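PDB 5AOQ: tyrosine-protein kinase receptor torso from Bombyx mori, which probably acts as a receptor tyrosine kinase that binds prothoracicotropic hormone through its extracellular part and triggers MAPK signalling, helping to initiate metamorphosis. Local coordinates for residues Y32-Y35 / Y36-W40; I86-E89 / H90-D94; K240-C244 / F245-E249. All blocks are in the same frame, centred on the assembly; numbering follows the deposited sequence.

Interaction 1: Y32-Y35 / Y36-W40; sequences YSLY and YYLNW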
ATOM      1  N   TYR A  32     -17.262 -10.846   3.424  1.00 42.37           N
ATOM      2  CA  TYR A  32     -15.866 -11.276   3.385  1.00 43.17           C
ATOM      3  C   TYR A  32     -15.346 -11.541   4.793  1.00 43.73           C
ATOM      4  O   TYR A  32     -14.883 -12.642   5.095  1.00 44.34           O
ATOM      5  CB  TYR A  32     -14.985 -10.230   2.695  1.00 43.24           C
ATOM      6  CG  TYR A  32     -15.027 -10.263   1.180  1.00 43.06           C
ATOM      7  CD1 TYR A  32     -16.227 -10.406   0.495  1.00 42.44           C
ATOM      8  CD2 TYR A  32     -13.862 -10.142   0.435  1.00 43.54           C
ATOM      9  CE1 TYR A  32     -16.263 -10.432  -0.887  1.00 42.34           C
ATOM     10  CE2 TYR A  32     -13.888 -10.167  -0.946  1.00 43.44           C
ATOM     11  CZ  TYR A  32     -15.091 -10.312  -1.602  1.00 42.85           C
ATOM     12  OH  TYR A  32     -15.122 -10.337  -2.977  1.00 42.82           O
ATOM     13  N   SER A  33     -15.464 -10.540   5.662  1.00 40.55           N
ATOM     14  CA  SER A  33     -14.944 -10.647   7.025  1.00 41.13           C
ATOM     15  C   SER A  33     -15.477 -11.871   7.774  1.00 41.37           C
ATOM     16  O   SER A  33     -14.866 -12.316   8.744  1.00 42.06           O
ATOM     17  CB  SER A  33     -15.280  -9.379   7.808  1.00 40.85           C
ATOM     18  OG  SER A  33     -16.671  -9.130   7.771  1.00 40.09           O
ATOM     19  N   LEU A  34     -16.607 -12.409   7.319  1.00 40.29           N
ATOM     20  CA  LEU A  34     -17.173 -13.623   7.901  1.00 40.52           C
ATOM     21  C   LEU A  34     -16.862 -14.844   7.039  1.00 40.88           C
ATOM     22  O   LEU A  34     -16.748 -15.959   7.548  1.00 41.47           O
ATOM     23  CB  LEU A  34     -18.687 -13.490   8.074  1.00 39.77           C
ATOM     24  CG  LEU A  34     -19.193 -12.510   9.134  1.00 39.50           C
ATOM     25  CD1 LEU A  34     -20.712 -12.442   9.095  1.00 38.74           C
ATOM     26  CD2 LEU A  34     -18.713 -12.902  10.523  1.00 40.25           C
ATOM     27  N   TYR A  35     -16.733 -14.630   5.733  1.00 44.91           N
ATOM     28  CA  TYR A  35     -16.436 -15.717   4.806  1.00 45.28           C
ATOM     29  C   TYR A  35     -15.042 -16.270   5.056  1.00 46.26           C
ATOM     30  O   TYR A  35     -14.826 -17.483   5.019  1.00 46.86           O
ATOM     31  CB  TYR A  35     -16.557 -15.246   3.356  1.00 44.81           C
ATOM     32  CG  TYR A  35     -16.038 -16.244   2.346  1.00 45.32           C
ATOM     33  CD1 TYR A  35     -16.604 -17.506   2.239  1.00 45.53           C
ATOM     34  CD2 TYR A  35     -14.992 -15.922   1.494  1.00 45.64           C
ATOM     35  CE1 TYR A  35     -16.135 -18.424   1.319  1.00 46.07           C
ATOM     36  CE2 TYR A  35     -14.518 -16.833   0.568  1.00 46.16           C
ATOM     37  CZ  TYR A  35     -15.094 -18.082   0.484  1.00 46.39           C
ATOM     38  OH  TYR A  35     -14.629 -18.994  -0.436  1.00 46.98           O
ATOM     39  N   TYR A  36     -14.102 -15.369   5.318  1.00 97.66           N
ATOM     40  CA  TYR A  36     -12.713 -15.750   5.543  1.00100.73           C
ATOM     41  C   TYR A  36     -12.490 -16.209   6.982  1.00103.66           C
ATOM     42  O   TYR A  36     -11.539 -16.937   7.267  1.00107.01           O
ATOM     43  CB  TYR A  36     -11.787 -14.578   5.203  1.00 98.60           C
ATOM     44  CG  TYR A  36     -11.732 -14.257   3.722  1.00 96.91           C
ATOM     45  CD1 TYR A  36     -12.662 -13.408   3.137  1.00 92.99           C
ATOM     46  CD2 TYR A  36     -10.748 -14.802   2.912  1.00 99.95           C
ATOM     47  CE1 TYR A  36     -12.616 -13.113   1.790  1.00 92.07           C
ATOM     48  CE2 TYR A  36     -10.696 -14.512   1.564  1.00 99.60           C
ATOM     49  CZ  TYR A  36     -11.630 -13.668   1.008  1.00 95.79           C
ATOM     50  OH  TYR A  36     -11.579 -13.376  -0.336  1.00 96.06           O
ATOM     51  N   TYR A  37     -13.372 -15.786   7.882  1.00 69.68           N
ATOM     52  CA  TYR A  37     -13.271 -16.147   9.295  1.00 71.47           C
ATOM     53  C   TYR A  37     -13.944 -17.490   9.591  1.00 72.01           C
ATOM     54  O   TYR A  37     -13.312 -18.404  10.121  1.00 76.18           O
ATOM     55  CB  TYR A  37     -13.890 -15.050  10.165  1.00 68.34           C
ATOM     56  CG  TYR A  37     -13.962 -15.397  11.635  1.00 69.80           C
ATOM     57  CD1 TYR A  37     -12.868 -15.208  12.469  1.00 73.65           C
ATOM     58  CD2 TYR A  37     -15.127 -15.905  12.192  1.00 67.76           C
ATOM     59  CE1 TYR A  37     -12.932 -15.522  13.814  1.00 75.27           C
ATOM     60  CE2 TYR A  37     -15.201 -16.222  13.534  1.00 69.43           C
ATOM     61  CZ  TYR A  37     -14.102 -16.029  14.341  1.00 73.09           C
ATOM     62  OH  TYR A  37     -14.172 -16.343  15.678  1.00 75.02           O
ATOM     63  N   LEU A  38     -15.224 -17.605   9.244  1.00 75.50           N
ATOM     64  CA  LEU A  38     -15.988 -18.823   9.511  1.00 78.39           C
ATOM     65  C   LEU A  38     -15.732 -19.915   8.477  1.00 81.31           C
ATOM     66  O   LEU A  38     -16.158 -21.056   8.659  1.00 83.99           O
ATOM     67  CB  LEU A  38     -17.486 -18.511   9.561  1.00 75.77           C
ATOM     68  CG  LEU A  38     -18.001 -17.906  10.867  1.00 73.20           C
ATOM     69  CD1 LEU A  38     -19.399 -17.339  10.682  1.00 69.65           C
ATOM     70  CD2 LEU A  38     -17.989 -18.944  11.982  1.00 75.83           C
ATOM     71  N   ASN A  39     -15.029 -19.565   7.404  1.00 72.67           N
ATOM     72  CA  ASN A  39     -14.665 -20.527   6.371  1.00 74.84           C
ATOM     73  C   ASN A  39     -15.888 -21.250   5.806  1.00 76.79           C
ATOM     74  O   ASN A  39     -16.097 -22.437   6.062  1.00 79.57           O
ATOM     75  CB  ASN A  39     -13.665 -21.545   6.927  1.00 77.13           C
ATOM     76  CG  ASN A  39     -13.106 -22.462   5.856  1.00 79.79           C
ATOM     77  OD1 ASN A  39     -13.080 -22.116   4.675  1.00 78.20           O
ATOM     78  ND2 ASN A  39     -12.655 -23.642   6.266  1.00 84.42           N
ATOM     79  N   TRP A  40     -16.691 -20.525   5.038  1.00 59.22           N
ATOM     80  CA  TRP A  40     -17.859 -21.104   4.388  1.00 57.28           C
ATOM     81  C   TRP A  40     -17.441 -21.866   3.138  1.00 59.06           C
ATOM     82  O   TRP A  40     -16.325 -21.703   2.645  1.00 61.15           O
ATOM     83  CB  TRP A  40     -18.870 -20.016   4.021  1.00 52.79           C
ATOM     84  CG  TRP A  40     -19.503 -19.338   5.199  1.00 50.91           C
ATOM     85  CD1 TRP A  40     -19.756 -19.884   6.424  1.00 52.26           C
ATOM     86  CD2 TRP A  40     -19.959 -17.981   5.263  1.00 47.67           C
ATOM     87  NE1 TRP A  40     -20.346 -18.953   7.245  1.00 49.92           N
ATOM     88  CE2 TRP A  40     -20.480 -17.776   6.556  1.00 47.07           C
ATOM     89  CE3 TRP A  40     -19.977 -16.921   4.353  1.00 45.55           C
ATOM     90  CZ2 TRP A  40     -21.012 -16.554   6.960  1.00 44.34           C
ATOM     91  CZ3 TRP A  40     -20.506 -15.710   4.757  1.00 42.99           C
ATOM     92  CH2 TRP A  40     -21.016 -15.536   6.048  1.00 42.35           C
TER

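Interaction 2: I86-E89 / H90-D94; sequences ILME and HDNFD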
ATOM      1  N   ILE A  86     -21.721   1.112  12.908  1.00 19.21           N
ATOM      2  CA  ILE A  86     -21.661   2.133  11.865  1.00 18.08           C
ATOM      3  C   ILE A  86     -21.823   3.544  12.423  1.00 17.82           C
ATOM      4  O   ILE A  86     -22.444   3.741  13.471  1.00 18.23           O
ATOM      5  CB  ILE A  86     -22.747   1.902  10.794  1.00 17.14           C
ATOM      6  CG1 ILE A  86     -24.136   1.937  11.438  1.00 17.15           C
ATOM      7  CG2 ILE A  86     -22.513   0.577  10.081  1.00 17.38           C
ATOM      8  CD1 ILE A  86     -25.280   1.904  10.454  1.00 16.25           C
ATOM      9  N   LEU A  87     -21.263   4.515  11.704  1.00 17.27           N
ATOM     10  CA  LEU A  87     -21.418   5.934  12.021  1.00 16.99           C
ATOM     11  C   LEU A  87     -22.366   6.597  11.029  1.00 15.84           C
ATOM     12  O   LEU A  87     -22.172   6.495   9.816  1.00 15.31           O
ATOM     13  CB  LEU A  87     -20.064   6.652  11.999  1.00 17.46           C
ATOM     14  CG  LEU A  87     -19.032   6.262  13.061  1.00 18.68           C
ATOM     15  CD1 LEU A  87     -17.745   7.040  12.844  1.00 19.17           C
ATOM     16  CD2 LEU A  87     -19.570   6.497  14.465  1.00 19.19           C
ATOM     17  N   MET A  88     -23.384   7.277  11.550  1.00 19.45           N
ATOM     18  CA  MET A  88     -24.437   7.849  10.715  1.00 18.43           C
ATOM     19  C   MET A  88     -24.471   9.370  10.734  1.00 18.13           C
ATOM     20  O   MET A  88     -24.456   9.994  11.795  1.00 18.62           O
ATOM     21  CB  MET A  88     -25.797   7.308  11.149  1.00 18.37           C
ATOM     22  CG  MET A  88     -26.169   6.016  10.459  1.00 18.25           C
ATOM     23  SD  MET A  88     -26.374   6.265   8.686  1.00 17.09           S
ATOM     24  CE  MET A  88     -25.900   4.655   8.071  1.00 17.42           C
ATOM     25  N   GLU A  89     -24.538   9.939   9.533  1.00 40.06           N
ATOM     26  CA  GLU A  89     -24.571  11.380   9.316  1.00 40.11           C
ATOM     27  C   GLU A  89     -25.934  11.779   8.736  1.00 40.79           C
ATOM     28  O   GLU A  89     -26.740  10.916   8.394  1.00 41.23           O
ATOM     29  CB  GLU A  89     -23.411  11.776   8.387  1.00 40.09           C
ATOM     30  CG  GLU A  89     -23.582  13.066   7.593  1.00 40.48           C
ATOM     31  CD  GLU A  89     -22.392  13.367   6.707  1.00 40.49           C
ATOM     32  OE1 GLU A  89     -21.479  12.519   6.618  1.00 40.22           O
ATOM     33  OE2 GLU A  89     -22.368  14.458   6.097  1.00 40.80           O
ATOM     34  N   HIS A  90     -26.197  13.081   8.644  1.00 35.84           N
ATOM     35  CA  HIS A  90     -27.426  13.585   8.034  1.00 36.52           C
ATOM     36  C   HIS A  90     -27.401  13.510   6.508  1.00 37.17           C
ATOM     37  O   HIS A  90     -28.305  12.945   5.890  1.00 37.79           O
ATOM     38  CB  HIS A  90     -27.675  15.032   8.459  1.00 36.46           C
ATOM     39  CG  HIS A  90     -28.780  15.701   7.701  1.00 37.18           C
ATOM     40  ND1 HIS A  90     -28.570  16.372   6.515  1.00 37.66           N
ATOM     41  CD2 HIS A  90     -30.106  15.800   7.958  1.00 37.54           C
ATOM     42  CE1 HIS A  90     -29.717  16.856   6.076  1.00 38.29           C
ATOM     43  NE2 HIS A  90     -30.666  16.523   6.934  1.00 38.22           N
ATOM     44  N   ASP A  91     -26.365  14.091   5.910  1.00 40.57           N
ATOM     45  CA  ASP A  91     -26.257  14.183   4.457  1.00 41.23           C
ATOM     46  C   ASP A  91     -26.279  12.804   3.807  1.00 41.56           C
ATOM     47  O   ASP A  91     -27.066  12.556   2.894  1.00 42.33           O
ATOM     48  CB  ASP A  91     -24.978  14.925   4.062  1.00 41.02           C
ATOM     49  CG  ASP A  91     -24.916  16.328   4.636  1.00 40.80           C
ATOM     50  OD1 ASP A  91     -25.962  17.012   4.660  1.00 41.18           O
ATOM     51  OD2 ASP A  91     -23.820  16.748   5.065  1.00 40.28           O
ATOM     52  N   ASN A  92     -25.406  11.916   4.278  1.00 74.46           N
ATOM     53  CA  ASN A  92     -25.344  10.545   3.776  1.00 74.72           C
ATOM     54  C   ASN A  92     -25.127  10.478   2.269  1.00 75.45           C
ATOM     55  O   ASN A  92     -26.032  10.108   1.522  1.00 76.22           O
ATOM     56  CB  ASN A  92     -26.626   9.789   4.135  1.00 75.05           C
ATOM     57  CG  ASN A  92     -26.796   9.600   5.625  1.00 74.40           C
ATOM     58  OD1 ASN A  92     -25.832   9.337   6.344  1.00 73.72           O
ATOM     59  ND2 ASN A  92     -28.032   9.721   6.098  1.00 74.64           N
ATOM     60  N   PHE A  93     -23.927  10.848   1.834  1.00 38.31           N
ATOM     61  CA  PHE A  93     -23.563  10.786   0.424  1.00 38.99           C
ATOM     62  C   PHE A  93     -22.378   9.852   0.245  1.00 38.69           C
ATOM     63  O   PHE A  93     -22.395   8.950  -0.592  1.00 39.24           O
ATOM     64  CB  PHE A  93     -23.215  12.180  -0.103  1.00 39.16           C
ATOM     65  CG  PHE A  93     -24.353  13.160  -0.027  1.00 39.53           C
ATOM     66  CD1 PHE A  93     -25.655  12.756  -0.271  1.00 40.15           C
ATOM     67  CD2 PHE A  93     -24.117  14.489   0.284  1.00 39.30           C
ATOM     68  CE1 PHE A  93     -26.700  13.659  -0.203  1.00 40.50           C
ATOM     69  CE2 PHE A  93     -25.158  15.395   0.354  1.00 39.66           C
ATOM     70  CZ  PHE A  93     -26.450  14.979   0.111  1.00 40.25           C
ATOM     71  N   ASP A  94     -21.351  10.078   1.056  1.00 50.76           N
ATOM     72  CA  ASP A  94     -20.147   9.260   1.039  1.00 50.38           C
ATOM     73  C   ASP A  94     -20.398   7.877   1.632  1.00 50.20           C
ATOM     74  O   ASP A  94     -21.388   7.673   2.334  1.00 50.18           O
ATOM     75  CB  ASP A  94     -19.031   9.966   1.809  1.00 49.58           C
ATOM     76  CG  ASP A  94     -18.689  11.321   1.223  1.00 49.79           C
ATOM     77  OD1 ASP A  94     -18.967  11.542   0.026  1.00 50.56           O
ATOM     78  OD2 ASP A  94     -18.141  12.168   1.963  1.00 49.26           O
TER

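Interaction 3: K240-C244 / F245-E249; sequences KTPSC and FELPE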
ATOM      1  N   LYS A 240      18.434   5.927  25.477  1.00 50.22           N
ATOM      2  CA  LYS A 240      19.525   5.051  25.068  1.00 49.70           C
ATOM      3  C   LYS A 240      19.479   3.747  25.858  1.00 48.61           C
ATOM      4  O   LYS A 240      19.290   3.757  27.074  1.00 48.65           O
ATOM      5  CB  LYS A 240      20.870   5.754  25.265  1.00 50.72           C
ATOM      6  CG  LYS A 240      22.065   5.014  24.683  1.00 50.47           C
ATOM      7  CD  LYS A 240      23.356   5.780  24.931  1.00 51.68           C
ATOM      8  CE  LYS A 240      24.556   5.087  24.305  1.00 51.60           C
ATOM      9  NZ  LYS A 240      24.449   5.007  22.823  1.00 51.46           N
ATOM     10  N   THR A 241      19.655   2.626  25.166  1.00 47.74           N
ATOM     11  CA  THR A 241      19.667   1.324  25.824  1.00 46.76           C
ATOM     12  C   THR A 241      20.943   1.163  26.647  1.00 47.10           C
ATOM     13  O   THR A 241      22.018   1.577  26.215  1.00 47.78           O
ATOM     14  CB  THR A 241      19.564   0.170  24.809  1.00 45.89           C
ATOM     15  OG1 THR A 241      20.640   0.253  23.868  1.00 46.29           O
ATOM     16  CG2 THR A 241      18.236   0.226  24.066  1.00 45.67           C
ATOM     17  N   PRO A 242      20.827   0.560  27.842  1.00 46.74           N
ATOM     18  CA  PRO A 242      21.961   0.510  28.773  1.00 47.31           C
ATOM     19  C   PRO A 242      23.140  -0.304  28.251  1.00 47.17           C
ATOM     20  O   PRO A 242      22.997  -1.079  27.305  1.00 46.42           O
ATOM     21  CB  PRO A 242      21.360  -0.148  30.018  1.00 46.84           C
ATOM     22  CG  PRO A 242      20.233  -0.967  29.503  1.00 45.71           C
ATOM     23  CD  PRO A 242      19.666  -0.190  28.353  1.00 45.87           C
ATOM     24  N   SER A 243      24.298  -0.118  28.878  1.00 60.74           N
ATOM     25  CA  SER A 243      25.492  -0.883  28.544  1.00 64.29           C
ATOM     26  C   SER A 243      25.466  -2.229  29.258  1.00 65.88           C
ATOM     27  O   SER A 243      24.534  -2.525  30.005  1.00 63.81           O
ATOM     28  CB  SER A 243      26.750  -0.103  28.926  1.00 64.21           C
ATOM     29  OG  SER A 243      26.753   1.185  28.335  1.00 62.61           O
ATOM     30  N   CYS A 244      26.494  -3.040  29.027  1.00 47.59           N
ATOM     31  CA  CYS A 244      26.551  -4.375  29.608  1.00 46.99           C
ATOM     32  C   CYS A 244      26.849  -4.314  31.104  1.00 47.69           C
ATOM     33  O   CYS A 244      26.317  -5.107  31.880  1.00 47.15           O
ATOM     34  CB  CYS A 244      27.611  -5.217  28.895  1.00 47.91           C
ATOM     35  SG  CYS A 244      27.669  -6.958  29.393  1.00 50.83           S
ATOM     36  N   PHE A 245      27.694  -3.369  31.509  1.00 57.39           N
ATOM     37  CA  PHE A 245      28.060  -3.236  32.915  1.00 55.68           C
ATOM     38  C   PHE A 245      26.882  -2.721  33.741  1.00 52.92           C
ATOM     39  O   PHE A 245      26.891  -2.811  34.969  1.00 53.48           O
ATOM     40  CB  PHE A 245      29.279  -2.318  33.077  1.00 55.39           C
ATOM     41  CG  PHE A 245      29.008  -0.870  32.778  1.00 55.38           C
ATOM     42  CD1 PHE A 245      29.173  -0.370  31.496  1.00 55.30           C
ATOM     43  CD2 PHE A 245      28.619  -0.000  33.785  1.00 56.17           C
ATOM     44  CE1 PHE A 245      28.936   0.966  31.221  1.00 55.97           C
ATOM     45  CE2 PHE A 245      28.380   1.335  33.516  1.00 56.84           C
ATOM     46  CZ  PHE A 245      28.540   1.818  32.232  1.00 56.73           C
ATOM     47  N   GLU A 246      25.870  -2.185  33.062  1.00 52.81           N
ATOM     48  CA  GLU A 246      24.669  -1.689  33.730  1.00 52.64           C
ATOM     49  C   GLU A 246      23.651  -2.811  33.941  1.00 51.36           C
ATOM     50  O   GLU A 246      22.767  -2.704  34.790  1.00 51.30           O
ATOM     51  CB  GLU A 246      24.041  -0.553  32.921  1.00 52.70           C
ATOM     52  CG  GLU A 246      24.887   0.710  32.883  1.00 54.12           C
ATOM     53  CD  GLU A 246      24.223   1.839  32.119  1.00 54.28           C
ATOM     54  OE1 GLU A 246      23.005   2.044  32.297  1.00 53.82           O
ATOM     55  OE2 GLU A 246      24.921   2.520  31.337  1.00 54.95           O
ATOM     56  N   LEU A 247      23.785  -3.879  33.159  1.00 53.13           N
ATOM     57  CA  LEU A 247      22.911  -5.047  33.264  1.00 51.98           C
ATOM     58  C   LEU A 247      23.657  -6.197  33.944  1.00 52.04           C
ATOM     59  O   LEU A 247      24.500  -6.834  33.313  1.00 55.47           O
ATOM     60  CB  LEU A 247      22.419  -5.478  31.880  1.00 51.00           C
ATOM     61  CG  LEU A 247      21.666  -4.411  31.082  1.00 51.01           C
ATOM     62  CD1 LEU A 247      21.349  -4.919  29.688  1.00 50.25           C
ATOM     63  CD2 LEU A 247      20.391  -3.984  31.798  1.00 50.90           C
ATOM     64  N   PRO A 248      23.360  -6.457  35.234  1.00 65.10           N
ATOM     65  CA  PRO A 248      24.108  -7.447  36.021  1.00 64.79           C
ATOM     66  C   PRO A 248      24.324  -8.788  35.323  1.00 66.23           C
ATOM     67  O   PRO A 248      25.440  -9.315  35.336  1.00 65.25           O
ATOM     68  CB  PRO A 248      23.228  -7.638  37.259  1.00 66.57           C
ATOM     69  CG  PRO A 248      22.520  -6.354  37.414  1.00 66.46           C
ATOM     70  CD  PRO A 248      22.263  -5.862  36.020  1.00 66.47           C
ATOM     71  N   GLU A 249      23.274  -9.326  34.714  1.00 60.47           N
ATOM     72  CA  GLU A 249      23.364 -10.631  34.070  1.00 62.18           C
ATOM     73  C   GLU A 249      24.223 -10.568  32.810  1.00 61.33           C
ATOM     74  O   GLU A 249      24.737 -11.590  32.356  1.00 62.29           O
ATOM     75  CB  GLU A 249      21.971 -11.168  33.738  1.00 65.20           C
ATOM     76  CG  GLU A 249      21.965 -12.660  33.426  1.00 67.25           C
ATOM     77  CD  GLU A 249      20.592 -13.291  33.555  1.00 70.21           C
ATOM     78  OE1 GLU A 249      19.611 -12.556  33.794  1.00 70.92           O
ATOM     79  OE2 GLU A 249      20.496 -14.530  33.422  1.00 72.04           O
TER

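Interaction 1: Y32-Y35 / Y36-W40
Tyr32, Tyr35 and Tyr36 form an aromatic cluster near the C-terminal end of helix 27-38, in the region assigned to the first FN3 domain. Its centre is a T-shaped pair: the edge of Tyr35 is directed at a face of Tyr36, with centroids 5.1 Å apart and planes at 76°. CD2 of Tyr35 makes the approach, lying over the rim of that ring rather than its middle. Tyr36 is poorly ordered, so the geometry of its ring is approximate. Tyr32 and Tyr36, one helical turn apart, run side by side in the same direction, and CD2 of Tyr32 comes within 3.5 Å of CE1 of Tyr36. The chi1 of Tyr35, 170°, sets CG opposite the backbone N and swings the ring between Tyr36 and Trp40, so that its other edge meets Trp40, CD1 to CB 3.8 Å. The indole reaches back over the helix and brings CH2 to 3.7 Å from CB of Leu34.

Beyond the cluster, Tyr35 packs on Phe93 of the second subunit, while Tyr36 meets Tyr83 of the prothoracicotropic hormone chain edge-to-face. Two other chains therefore pack against this helix end.

At the polar edge, the N-H of Tyr36 bonds to O of Tyr32 at 2.8 Å. Asn39 leaves the helical conformation with positive phi, and its N reaches O of Tyr35 in a weak bond of 3.2 Å. O of Leu34 accepts the N-H of Leu38 at 2.8 Å and lies over the centre of the Trp40 ring system.

Interaction 2: I86-E89 / H90-D94
The side chain of Glu89 runs to Asp91, while Asn92 turns its amide back to the backbone of Glu89, a worked example of how one side chain can follow the loop that comes after it. The loop joins strands 83-88 and 98-101, antiparallel neighbours in a sheet of the first FN3 domain. CB of Glu89 begins the path beside the Asn92 amide, 4.0 Å from OD1. With chi1 at 156°, CG lies roughly opposite the backbone N and is carried along the oncoming chain, passing N of His90 and then N of Asp91, 3.4 Å from the latter. The rest of the chain is extended, which takes CD past CB of Asp91 and leaves OE2 3.3 Å from that carbon. At the tip OE2 also stands 2.9 Å from OD2 of Asp91, the two carboxylate planes turned 63° apart. OE2 has a salt bridge to Lys116 as well, which would probably offset part of the like charge.

The other oxygen of Asp91 faces a different way: OD1 accepts the N-H of His90 ND1 at 3.3 Å. The acceptor lies in the plane of the imidazole, whereas the histidine meets the carboxylate from above its plane. As modelled, OD1 of Asn92 takes a weak bond from Glu89 N at 3.5 Å, but it also lies 2.7 Å from Glu89 O, two acceptors facing each other. Asn92 is poorly ordered, so its amide orientation and the weak bond are both doubtful. The side chains of Met88 and Asn92 cross at about a right angle.

Further along, Asp94 is hydrogen-bonded to Tyr35 of the second subunit. Within the chain, Met88 pairs through its backbone with Gln119 of strand 118-124, and Met88 and Asn92 rest on Leu23 and Leu22 of helix 20-23.

Interaction 3: K240-C244 / F245-E249
Cys244 to Leu247 make a type I beta turn, closed by the N-H of Leu247 on O of Cys244 at 3.1 Å. One residue earlier, N of Glu246 makes a weak bond of 3.4 Å to O of Ser243, so the two bonds follow one another along the chain. Pro242 meets Leu247, the CG of the proline 3.8 Å from CD2 of the leucine. The same proline is touched at CB by OE1 of Glu246, 3.6 Å away. Glu246 therefore lies back along the incoming chain, with its other oxygen, OE2, 3.8 Å from OG of Ser243; that hydroxyl has its hydrogen-bond partner elsewhere, in OD1 of Asn221.

The turn joins the last strand of the second FN3 domain, 233-240, to helix 248-252, and Leu247 occupies the N-cap position of that helix. A disulfide between Cys244 and Cys250 links the start of the turn to the helix. Elsewhere in the same chain, Pro242 packs on Tyr163 and Leu247 on Ile165, both of strand 159-167.

Phe245 is exposed. Its chi1 of 70° places CG between the backbone N and the carbonyl carbon, turning the ring back toward Ser243, two residues earlier, with CE1 of the phenylalanine 3.3 Å from CB of the serine. One face of this ring is covered toward its rim by CG of Glu246, 3.6 Å above the plane.

Overall arrangement
The three contacts come in series along the chain, each formed by neighbouring residues where regular structure ends or begins. Interactions 1 and 2 both lie in the first FN3 region, at the end of helix 27-38 and just after strand 83-88; within one chain their centres are 27 Å apart and their nearest atoms about 12 Å. Between the two subunits, however, they meet, Tyr35 of one reaching Phe93 and Asp94 of the other, and interaction 1 also touches the hormone chain. Interaction 3, its centre 48 Å from that of interaction 1 and 55 Å from that of interaction 2, touches no other chain. It lies between strand 233-240 and helix 248-252, near the C-terminal end of the extracellular piece.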